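Local coordinates for protein Afp2 (Serratia entomophila, PDB 6RBN) that probably forms part of the contractile sheath around the inner tube of the anti-feeding prophage, a phage-tail-like injection system, here in its extended state, at residues 261-266 / 288-293. Sequence-based numbering, arbitrary orientation.
Sequences RDIQKS and DSYLHS
The phenol ring of Y290 meets helix 250-267 obliquely, approached by D262 at its hydroxyl end and by I263 along one side, neither neighbour lying squarely over a face or at an edge. Y290 illustrates how one long aromatic side chain can bridge two helices whose backbones stay apart. Its CG stands anti to the backbone N (chi1 177°), which carries the ring away from its own helix and across to the other, whereas the nearest CA atoms, those of I263 and Y290, remain 7.7 Å apart. The CD2-CE2 side of the ring takes the apolar contact: I263 CG1 sits 3.9 Å from Y290 CD2 and only slightly farther from CE2. At the outer end the partner changes character. D262 CB lies 3.3 Å from Y290 OH and 3.6 Å from Y290 CZ, and the carboxylate beyond it brings OD2 to 3.0 Å from the same OH, with the carboxylate plane turned 71° from that of the ring. Methylene and carboxylate of one residue thus gather round the phenol oxygen. One turn onward, the hydroxyl of S293 donates to the carbonyl of Y290 (OG to O 3.0 Å), a local bond within helix 277-295. L291, next to Y290 in sequence, packs against the antiparallel pair of strands 309-312 and 328-335, so this helix touches both that pair and helix 250-267. On the latter, I263 also packs on F445 of a neighbouring Afp3 subunit, and K265 forms a salt bridge with D327 of that subunit. The whole is a sparse helix-helix contact within the C-terminal domain of the phage tail sheath family, joining helix 250-267, close to an intersubunit interface, to helix 277-295, which itself packs on the two-stranded antiparallel sheet.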
loop_
_atom_site.group_PDB
_atom_site.type_symbol
_atom_site.label_atom_id
_atom_site.label_comp_id
_atom_site.label_asym_id
_atom_site.label_seq_id
_atom_site.Cartn_x
_atom_site.Cartn_y
_atom_site.Cartn_z
ATOM N N ARG C 261 -65.471 21.854 33.918
ATOM C CA ARG C 261 -66.104 20.910 33.005
ATOM C C ARG C 261 -65.318 20.772 31.710
ATOM O O ARG C 261 -65.191 19.668 31.176
ATOM C CB ARG C 261 -67.545 21.329 32.717
ATOM C CG ARG C 261 -68.487 21.143 33.889
ATOM C CD ARG C 261 -69.863 21.702 33.579
ATOM N NE ARG C 261 -70.546 20.937 32.544
ATOM C CZ ARG C 261 -71.339 19.900 32.787
ATOM N NH1 ARG C 261 -71.560 19.509 34.034
ATOM N NH2 ARG C 261 -71.917 19.257 31.783
ATOM N N ASP C 262 -64.772 21.873 31.189
ATOM C CA ASP C 262 -64.065 21.801 29.915
ATOM C C ASP C 262 -62.679 21.192 30.043
ATOM O O ASP C 262 -62.157 20.670 29.053
ATOM C CB ASP C 262 -63.958 23.183 29.283
ATOM C CG ASP C 262 -65.287 23.696 28.779
ATOM O OD1 ASP C 262 -66.137 22.865 28.400
ATOM O OD2 ASP C 262 -65.481 24.928 28.757
ATOM N N ILE C 263 -62.061 21.254 31.222
ATOM C CA ILE C 263 -60.796 20.556 31.413
ATOM C C ILE C 263 -61.029 19.058 31.547
ATOM O O ILE C 263 -60.305 18.250 30.953
ATOM C CB ILE C 263 -60.025 21.146 32.609
ATOM C CG1 ILE C 263 -59.462 22.517 32.241
ATOM C CG2 ILE C 263 -58.900 20.244 33.064
ATOM C CD1 ILE C 263 -58.755 23.202 33.368
ATOM N N GLN C 264 -62.070 18.654 32.282
ATOM C CA GLN C 264 -62.322 17.225 32.412
ATOM C C GLN C 264 -62.921 16.624 31.149
ATOM O O GLN C 264 -62.843 15.410 30.972
ATOM C CB GLN C 264 -63.230 16.918 33.602
ATOM C CG GLN C 264 -64.676 17.297 33.434
ATOM C CD GLN C 264 -65.513 16.895 34.626
ATOM O OE1 GLN C 264 -65.014 16.285 35.568
ATOM N NE2 GLN C 264 -66.797 17.219 34.584
ATOM N N LYS C 265 -63.507 17.432 30.265
ATOM C CA LYS C 265 -63.871 16.915 28.952
ATOM C C LYS C 265 -62.640 16.666 28.095
ATOM O O LYS C 265 -62.651 15.778 27.236
ATOM C CB LYS C 265 -64.822 17.874 28.239
ATOM C CG LYS C 265 -66.260 17.809 28.724
ATOM C CD LYS C 265 -67.117 18.923 28.138
ATOM C CE LYS C 265 -67.810 18.512 26.845
ATOM N NZ LYS C 265 -66.893 18.431 25.675
ATOM N N SER C 266 -61.574 17.430 28.316
ATOM C CA SER C 266 -60.354 17.250 27.544
ATOM C C SER C 266 -59.465 16.164 28.126
ATOM O O SER C 266 -58.714 15.524 27.385
ATOM C CB SER C 266 -59.582 18.565 27.468
ATOM O OG SER C 266 -58.370 18.397 26.761
ATOM N N ASP C 288 -52.497 23.930 29.928
ATOM C CA ASP C 288 -51.886 25.216 29.600
ATOM C C ASP C 288 -52.311 25.720 28.230
ATOM O O ASP C 288 -52.359 26.932 28.011
ATOM C CB ASP C 288 -50.364 25.120 29.651
ATOM C CG ASP C 288 -49.831 25.067 31.056
ATOM O OD1 ASP C 288 -50.484 25.623 31.959
ATOM O OD2 ASP C 288 -48.744 24.489 31.259
ATOM N N SER C 289 -52.610 24.819 27.294
ATOM C CA SER C 289 -53.133 25.261 26.008
ATOM C C SER C 289 -54.569 25.743 26.135
ATOM O O SER C 289 -54.974 26.666 25.423
ATOM C CB SER C 289 -53.047 24.137 24.979
ATOM O OG SER C 289 -53.957 23.100 25.286
ATOM N N TYR C 290 -55.348 25.135 27.031
ATOM C CA TYR C 290 -56.714 25.593 27.256
ATOM C C TYR C 290 -56.732 26.917 28.004
ATOM O O TYR C 290 -57.468 27.838 27.634
ATOM C CB TYR C 290 -57.510 24.537 28.021
ATOM C CG TYR C 290 -58.918 24.981 28.341
ATOM C CD1 TYR C 290 -59.887 25.034 27.352
ATOM C CD2 TYR C 290 -59.275 25.356 29.629
ATOM C CE1 TYR C 290 -61.171 25.447 27.635
ATOM C CE2 TYR C 290 -60.556 25.773 29.919
ATOM C CZ TYR C 290 -61.498 25.813 28.919
ATOM O OH TYR C 290 -62.775 26.228 29.201
ATOM N N LEU C 291 -55.935 27.031 29.063
ATOM C CA LEU C 291 -55.962 28.233 29.883
ATOM C C LEU C 291 -55.282 29.423 29.225
ATOM O O LEU C 291 -55.531 30.556 29.640
ATOM C CB LEU C 291 -55.317 27.965 31.240
ATOM C CG LEU C 291 -56.077 27.019 32.163
ATOM C CD1 LEU C 291 -55.279 26.748 33.417
ATOM C CD2 LEU C 291 -57.424 27.604 32.512
ATOM N N HIS C 292 -54.435 29.205 28.217
ATOM C CA HIS C 292 -53.849 30.344 27.519
ATOM C C HIS C 292 -54.842 30.965 26.553
ATOM O O HIS C 292 -54.905 32.192 26.428
ATOM C CB HIS C 292 -52.593 29.933 26.758
ATOM C CG HIS C 292 -51.828 31.088 26.196
ATOM N ND1 HIS C 292 -50.930 31.818 26.942
ATOM C CD2 HIS C 292 -51.863 31.673 24.977
ATOM C CE1 HIS C 292 -50.419 32.779 26.195
ATOM N NE2 HIS C 292 -50.969 32.715 24.999
ATOM N N SER C 293 -55.614 30.134 25.850
ATOM C CA SER C 293 -56.635 30.650 24.950
ATOM C C SER C 293 -57.788 31.267 25.720
ATOM O O SER C 293 -58.475 32.152 25.205
ATOM C CB SER C 293 -57.148 29.536 24.046
ATOM O OG SER C 293 -57.893 28.596 24.796
#